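Long-range contacts in sulfur oxidation protein soxB (Thermus thermophilus, PDB 2WDE), which probably acts as a dimanganese hydrolase of the 5'-nucleotidase family in sulfur oxidation, here holding thiosulfate at its metal centre: residues 132-137 and 163-168; 144-149 and 174-179. All blocks are in the same frame, centred on the assembly; numbering follows the deposited sequence.

Contact 1. Residues 132-137 and 163-168; sequences DTWTNS and HWEWTL. With MN (manganese (II) ion), chain G; MN (manganese (II) ion), chain F; THJ (thiosulfate), chain H.
The loop 132-137 runs past the 3-10 turn 164-168 with Asp132 CA 5.0 Å from Trp164 CA, and the main exchange is between peptide N-H groups and two carboxylates. Trp164 N gives a nearly straight bond (167°) to Asp132 OD1. In return the Glu165 carboxylate, bent back at chi2 (65°), takes peptide N-H groups of both segments: OE1 from Asp132 N and His163 N, OE2 from Thr133 N at 2.7 Å and Trp134 N at 3.1 Å. A glutamate suits this place because four N-H groups meet its oxygens and probably stabilise the buried anion. The two loops follow neighbouring parallel strands, 124-129 and 159-160, and carry metal ligands of the dinuclear centre. Asp132 OD2 bridges both manganese ions, and His163 ND1 binds one at 2.2 Å; Asp36, His38, His263, His286 and His288 complete the protein ligands, beside thiosulfate and a bridging water. OD1 of Asp132 also lies in plane at the edge of the Trp164 indole, 3.1 Å from CD1. Asn136 sets its amide steeply against that indole, ND2 3.7 Å from CE3. Over one face of the Trp134 ring lies Glu165 CG, 3.4 Å from CE3, while Thr135 CG2 rests against Leu168 CG.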
loop_
_atom_site.group_PDB
_atom_site.type_symbol
_atom_site.label_atom_id
_atom_site.label_comp_id
_atom_site.label_asym_id
_atom_site.label_seq_id
_atom_site.Cartn_x
_atom_site.Cartn_y
_atom_site.Cartn_z
ATOM N N ASP A 132 -6.026 -2.315 4.712
ATOM C CA ASP A 132 -6.042 -1.824 3.333
ATOM C C ASP A 132 -6.377 -3.029 2.488
ATOM O O ASP A 132 -5.766 -3.299 1.456
ATOM C CB ASP A 132 -4.711 -1.201 2.910
ATOM C CG ASP A 132 -4.632 0.257 3.262
ATOM O OD1 ASP A 132 -5.584 0.742 3.924
ATOM O OD2 ASP A 132 -3.613 0.910 2.944
ATOM N N THR A 133 -7.370 -3.761 2.970
ATOM C CA THR A 133 -7.822 -4.991 2.344
ATOM C C THR A 133 -9.117 -4.881 1.532
ATOM O O THR A 133 -9.227 -5.455 0.450
ATOM C CB THR A 133 -8.031 -6.065 3.431
ATOM O OG1 THR A 133 -6.871 -6.134 4.271
ATOM C CG2 THR A 133 -8.311 -7.428 2.804
ATOM N N TRP A 134 -10.125 -4.259 2.127
ATOM C CA TRP A 134 -11.484 -4.247 1.578
ATOM C C TRP A 134 -11.739 -3.399 0.351
ATOM O O TRP A 134 -12.774 -3.556 -0.311
ATOM C CB TRP A 134 -12.459 -3.761 2.653
ATOM C CG TRP A 134 -12.583 -4.662 3.838
ATOM C CD1 TRP A 134 -12.118 -5.949 3.958
ATOM C CD2 TRP A 134 -13.321 -4.385 5.027
ATOM N NE1 TRP A 134 -12.468 -6.460 5.191
ATOM C CE2 TRP A 134 -13.199 -5.515 5.869
ATOM C CE3 TRP A 134 -14.007 -3.254 5.504
ATOM C CZ2 TRP A 134 -13.768 -5.558 7.149
ATOM C CZ3 TRP A 134 -14.582 -3.304 6.771
ATOM C CH2 TRP A 134 -14.448 -4.450 7.583
ATOM N N THR A 135 -10.843 -2.450 0.109
ATOM C CA THR A 135 -11.060 -1.436 -0.913
ATOM C C THR A 135 -10.160 -1.465 -2.147
ATOM O O THR A 135 -9.209 -2.248 -2.237
ATOM C CB THR A 135 -10.925 -0.059 -0.240
ATOM O OG1 THR A 135 -9.679 -0.017 0.468
ATOM C CG2 THR A 135 -12.061 0.167 0.771
ATOM N N ASN A 136 -10.465 -0.555 -3.075
ATOM C CA ASN A 136 -9.642 -0.306 -4.260
ATOM C C ASN A 136 -9.476 -1.398 -5.311
ATOM O O ASN A 136 -8.360 -1.688 -5.756
ATOM C CB ASN A 136 -8.297 0.253 -3.825
ATOM C CG ASN A 136 -8.426 1.177 -2.625
ATOM O OD1 ASN A 136 -7.970 0.854 -1.531
ATOM N ND2 ASN A 136 -9.098 2.314 -2.816
ATOM N N SER A 137 -10.596 -1.961 -5.745
ATOM C CA SER A 137 -10.582 -2.999 -6.771
ATOM C C SER A 137 -11.968 -3.114 -7.391
ATOM O O SER A 137 -12.935 -2.605 -6.839
ATOM C CB SER A 137 -10.174 -4.353 -6.176
ATOM O OG SER A 137 -11.259 -4.960 -5.473
ATOM N N HIS A 163 -7.270 0.855 7.587
ATOM C CA HIS A 163 -6.914 2.168 7.087
ATOM C C HIS A 163 -7.945 2.552 6.028
ATOM O O HIS A 163 -8.958 3.184 6.349
ATOM C CB HIS A 163 -5.494 2.255 6.534
ATOM C CG HIS A 163 -5.226 3.538 5.791
ATOM N ND1 HIS A 163 -4.130 3.721 4.977
ATOM C CD2 HIS A 163 -5.936 4.692 5.729
ATOM C CE1 HIS A 163 -4.185 4.923 4.428
ATOM N NE2 HIS A 163 -5.259 5.543 4.886
ATOM N N TRP A 164 -7.710 2.133 4.783
ATOM C CA TRP A 164 -8.607 2.456 3.669
ATOM C C TRP A 164 -10.023 1.879 3.812
ATOM O O TRP A 164 -10.957 2.298 3.120
ATOM C CB TRP A 164 -7.973 2.065 2.328
ATOM C CG TRP A 164 -7.026 3.113 1.762
ATOM C CD1 TRP A 164 -5.703 3.281 2.067
ATOM C CD2 TRP A 164 -7.348 4.135 0.808
ATOM N NE1 TRP A 164 -5.173 4.321 1.333
ATOM C CE2 TRP A 164 -6.168 4.869 0.565
ATOM C CE3 TRP A 164 -8.521 4.493 0.128
ATOM C CZ2 TRP A 164 -6.139 5.980 -0.278
ATOM C CZ3 TRP A 164 -8.482 5.582 -0.735
ATOM C CH2 TRP A 164 -7.293 6.302 -0.939
ATOM N N GLU A 165 -10.172 0.915 4.711
ATOM C CA GLU A 165 -11.481 0.327 5.008
ATOM C C GLU A 165 -12.483 1.453 5.298
ATOM O O GLU A 165 -13.658 1.375 4.926
ATOM C CB GLU A 165 -11.379 -0.551 6.269
ATOM C CG GLU A 165 -10.913 -1.985 6.037
ATOM C CD GLU A 165 -9.488 -2.062 5.523
ATOM O OE1 GLU A 165 -8.672 -1.200 5.894
ATOM O OE2 GLU A 165 -9.174 -3.007 4.778
ATOM N N TRP A 166 -12.018 2.486 5.986
ATOM C CA TRP A 166 -12.894 3.577 6.381
ATOM C C TRP A 166 -13.449 4.424 5.244
ATOM O O TRP A 166 -14.398 5.182 5.453
ATOM C CB TRP A 166 -12.287 4.404 7.517
ATOM C CG TRP A 166 -12.050 3.553 8.734
ATOM C CD1 TRP A 166 -10.903 2.872 9.056
ATOM C CD2 TRP A 166 -13.035 3.156 9.694
ATOM N NE1 TRP A 166 -11.112 2.099 10.185
ATOM C CE2 TRP A 166 -12.404 2.283 10.610
ATOM C CE3 TRP A 166 -14.386 3.472 9.881
ATOM C CZ2 TRP A 166 -13.079 1.728 11.700
ATOM C CZ3 TRP A 166 -15.060 2.902 10.953
ATOM C CH2 TRP A 166 -14.402 2.050 11.854
ATOM N N THR A 167 -12.902 4.260 4.035
ATOM C CA THR A 167 -13.414 5.015 2.893
ATOM C C THR A 167 -14.756 4.469 2.436
ATOM O O THR A 167 -15.405 5.020 1.545
ATOM C CB THR A 167 -12.394 5.189 1.749
ATOM O OG1 THR A 167 -12.071 3.919 1.181
ATOM C CG2 THR A 167 -11.142 5.883 2.273
ATOM N N LEU A 168 -15.192 3.402 3.092
ATOM C CA LEU A 168 -16.499 2.830 2.809
ATOM C C LEU A 168 -17.525 3.568 3.673
ATOM O O LEU A 168 -18.728 3.409 3.493
ATOM C CB LEU A 168 -16.508 1.345 3.164
ATOM C CG LEU A 168 -15.700 0.473 2.200
ATOM C CD1 LEU A 168 -15.643 -0.966 2.694
ATOM C CD2 LEU A 168 -16.275 0.549 0.795
HETATM MN MN MN G . -2.530 2.384 4.225
HETATM MN MN MN F . -2.093 0.389 1.304
HETATM S S1 THJ H . -1.757 3.656 1.166
HETATM O O1 THJ H . -2.539 3.855 2.369
HETATM O O2 THJ H . -2.152 2.473 0.407
HETATM O O3 THJ H . -0.320 3.705 1.423
HETATM S S2 THJ H . -2.162 5.243 -0.042
HETATM O O HOH W 1 -1.121 1.492 2.607
#

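Contact 2. Residues 144-149 and 174-179; sequences RGEAVV and EELLGL. With TBU (tertiary-butyl alcohol), chain D.
Two helices of the metal-binding domain, 146-155 and 170-179, meet here near the start of one and the end of the other, and no hydrogen bond joins the two segments: the contact is made by aliphatic groups, partly against the backbone of the first turn. Leu176 lies in the middle of the contact. Its CG stands beside the backbone N (chi1 -73°), which directs the forked end at the first turn of the other helix. One branch, CD1, lies 3.7 Å from Arg144 O; the other, CD2, is 3.7 Å from Glu146 CA. Gly145, the N-cap residue, has positive phi, which favours glycine, and a side chain there would crowd CD1 of the leucine. Val149 points both its methyls across: CG2 meets Leu176 CD1 at 3.9 Å, whereas CG1 reaches Leu179 CG, also at 3.9 Å. A branched valine thus serves two leucines one helical turn apart. Glu146 crosses Leu179 at about a right angle, its CG 3.8 Å from CD2, so the methylenes do apolar work while the extended chain carries the carboxylate outward. There OE2 forms a salt bridge with Arg150, and OE1 accepts a hydrogen bond from the tertiary-butyl alcohol oxygen at 3.1 Å. With an alanine here, Leu179 CD2 would probably lose the methylene packed against it, and Arg150 its salt-bridge partner. On the solvent side, Arg144 closes the preceding helix with a Schellman motif; its carbonyl oxygen accepts from Arg172, which also pairs with Glu175. Deeper in, Trp134 packs against both Val149 and Leu176, with Leu168 beside the latter, and Ala147 turns away from helix 170-179 to meet helix 343-353.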
loop_
_atom_site.group_PDB
_atom_site.type_symbol
_atom_site.label_atom_id
_atom_site.label_comp_id
_atom_site.label_asym_id
_atom_site.label_seq_id
_atom_site.Cartn_x
_atom_site.Cartn_y
_atom_site.Cartn_z
ATOM N N ARG A 144 -19.279 -2.932 -2.662
ATOM C CA ARG A 144 -19.013 -2.048 -1.537
ATOM C C ARG A 144 -18.210 -2.781 -0.454
ATOM O O ARG A 144 -18.481 -2.650 0.746
ATOM C CB ARG A 144 -20.304 -1.430 -0.985
ATOM C CG ARG A 144 -20.905 -0.361 -1.909
ATOM C CD ARG A 144 -22.239 0.164 -1.379
ATOM N NE ARG A 144 -23.188 -0.926 -1.171
ATOM C CZ ARG A 144 -23.812 -1.170 -0.023
ATOM N NH1 ARG A 144 -23.620 -0.380 1.028
ATOM N NH2 ARG A 144 -24.631 -2.208 0.072
ATOM N N GLY A 145 -17.211 -3.543 -0.895
ATOM C CA GLY A 145 -16.310 -4.270 -0.010
ATOM C C GLY A 145 -16.765 -5.632 0.508
ATOM O O GLY A 145 -15.950 -6.422 0.993
ATOM N N GLU A 146 -18.058 -5.920 0.405
ATOM C CA GLU A 146 -18.590 -7.176 0.929
ATOM C C GLU A 146 -17.916 -8.451 0.442
ATOM O O GLU A 146 -17.654 -9.361 1.235
ATOM C CB GLU A 146 -20.113 -7.272 0.777
ATOM C CG GLU A 146 -20.661 -8.604 1.286
ATOM C CD GLU A 146 -22.164 -8.745 1.123
ATOM O OE1 GLU A 146 -22.858 -7.720 0.966
ATOM O OE2 GLU A 146 -22.653 -9.891 1.181
ATOM N N ALA A 147 -17.665 -8.542 -0.858
ATOM C CA ALA A 147 -17.037 -9.728 -1.416
ATOM C C ALA A 147 -15.631 -9.949 -0.849
ATOM O O ALA A 147 -15.175 -11.086 -0.730
ATOM C CB ALA A 147 -16.997 -9.651 -2.921
ATOM N N VAL A 148 -14.935 -8.868 -0.519
ATOM C CA VAL A 148 -13.600 -9.019 0.043
ATOM C C VAL A 148 -13.713 -9.617 1.440
ATOM O O VAL A 148 -12.931 -10.484 1.813
ATOM C CB VAL A 148 -12.781 -7.700 0.037
ATOM C CG1 VAL A 148 -11.347 -7.987 0.485
ATOM C CG2 VAL A 148 -12.783 -7.081 -1.364
ATOM N N VAL A 149 -14.707 -9.164 2.199
ATOM C CA VAL A 149 -14.927 -9.681 3.542
ATOM C C VAL A 149 -15.251 -11.167 3.490
ATOM O O VAL A 149 -14.758 -11.945 4.311
ATOM C CB VAL A 149 -16.000 -8.893 4.326
ATOM C CG1 VAL A 149 -16.183 -9.504 5.721
ATOM C CG2 VAL A 149 -15.614 -7.435 4.447
ATOM N N GLU A 174 -19.160 -0.779 9.929
ATOM C CA GLU A 174 -19.851 -1.472 11.022
ATOM C C GLU A 174 -20.623 -2.682 10.492
ATOM O O GLU A 174 -20.607 -3.751 11.100
ATOM C CB GLU A 174 -20.780 -0.523 11.780
ATOM C CG GLU A 174 -20.263 0.898 11.903
ATOM C CD GLU A 174 -19.660 1.212 13.264
ATOM O OE1 GLU A 174 -20.300 1.950 14.042
ATOM O OE2 GLU A 174 -18.512 0.793 13.522
ATOM N N GLU A 175 -21.274 -2.517 9.345
ATOM C CA GLU A 175 -22.021 -3.600 8.717
ATOM C C GLU A 175 -21.094 -4.767 8.411
ATOM O O GLU A 175 -21.362 -5.909 8.786
ATOM C CB GLU A 175 -22.612 -3.121 7.396
ATOM C CG GLU A 175 -24.124 -3.074 7.342
ATOM C CD GLU A 175 -24.642 -3.113 5.920
ATOM O OE1 GLU A 175 -24.203 -2.274 5.104
ATOM O OE2 GLU A 175 -25.455 -4.008 5.607
ATOM N N LEU A 176 -20.013 -4.466 7.697
ATOM C CA LEU A 176 -19.044 -5.464 7.263
ATOM C C LEU A 176 -18.381 -6.209 8.417
ATOM O O LEU A 176 -18.068 -7.392 8.301
ATOM C CB LEU A 176 -17.999 -4.820 6.350
ATOM C CG LEU A 176 -18.501 -4.471 4.941
ATOM C CD1 LEU A 176 -17.373 -3.931 4.041
ATOM C CD2 LEU A 176 -19.174 -5.657 4.299
ATOM N N LEU A 177 -18.188 -5.523 9.532
ATOM C CA LEU A 177 -17.601 -6.150 10.712
ATOM C C LEU A 177 -18.566 -7.186 11.308
ATOM O O LEU A 177 -18.156 -8.080 12.056
ATOM C CB LEU A 177 -17.243 -5.082 11.741
ATOM C CG LEU A 177 -15.972 -4.303 11.382
ATOM C CD1 LEU A 177 -15.628 -3.241 12.418
ATOM C CD2 LEU A 177 -14.806 -5.252 11.157
ATOM N N GLY A 178 -19.847 -7.072 10.967
ATOM C CA GLY A 178 -20.839 -8.007 11.456
ATOM C C GLY A 178 -20.716 -9.305 10.696
ATOM O O GLY A 178 -21.073 -10.378 11.192
ATOM N N LEU A 179 -20.180 -9.198 9.487
ATOM C CA LEU A 179 -19.973 -10.333 8.616
ATOM C C LEU A 179 -18.583 -10.959 8.822
ATOM O O LEU A 179 -18.436 -12.176 8.765
ATOM C CB LEU A 179 -20.153 -9.886 7.162
ATOM C CG LEU A 179 -19.837 -10.862 6.028
ATOM C CD1 LEU A 179 -20.786 -12.062 6.060
ATOM C CD2 LEU A 179 -19.902 -10.149 4.688
HETATM O O TBU D . -24.752 -8.161 3.383
HETATM C C TBU D . -24.263 -8.012 4.713
HETATM C C1 TBU D . -22.874 -7.371 4.654
HETATM C C2 TBU D . -24.159 -9.379 5.386
HETATM C C3 TBU D . -25.219 -7.124 5.506
#

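How the contacts relate
The centres of contacts 1 and 2 lie 10 Å apart, and their segments alternate along the chain: 132-137, 144-149, 163-168, 174-179. Strand 124-129 leads through the first loop and helix 138-143 into helix 146-155, and strand 159-160 leads through the second loop into helix 170-179. The two pairings therefore join the same neighbouring strand-loop-helix units at successive levels, contact 1 at the metal-binding loops and contact 2 farther out between the helices. Trp134 links the levels, its NE1 3.4 Å from Val149 CG2 and its CH2 3.7 Å from Leu177 CD2. The manganese-binding loops are thus directly backed by the helix pair.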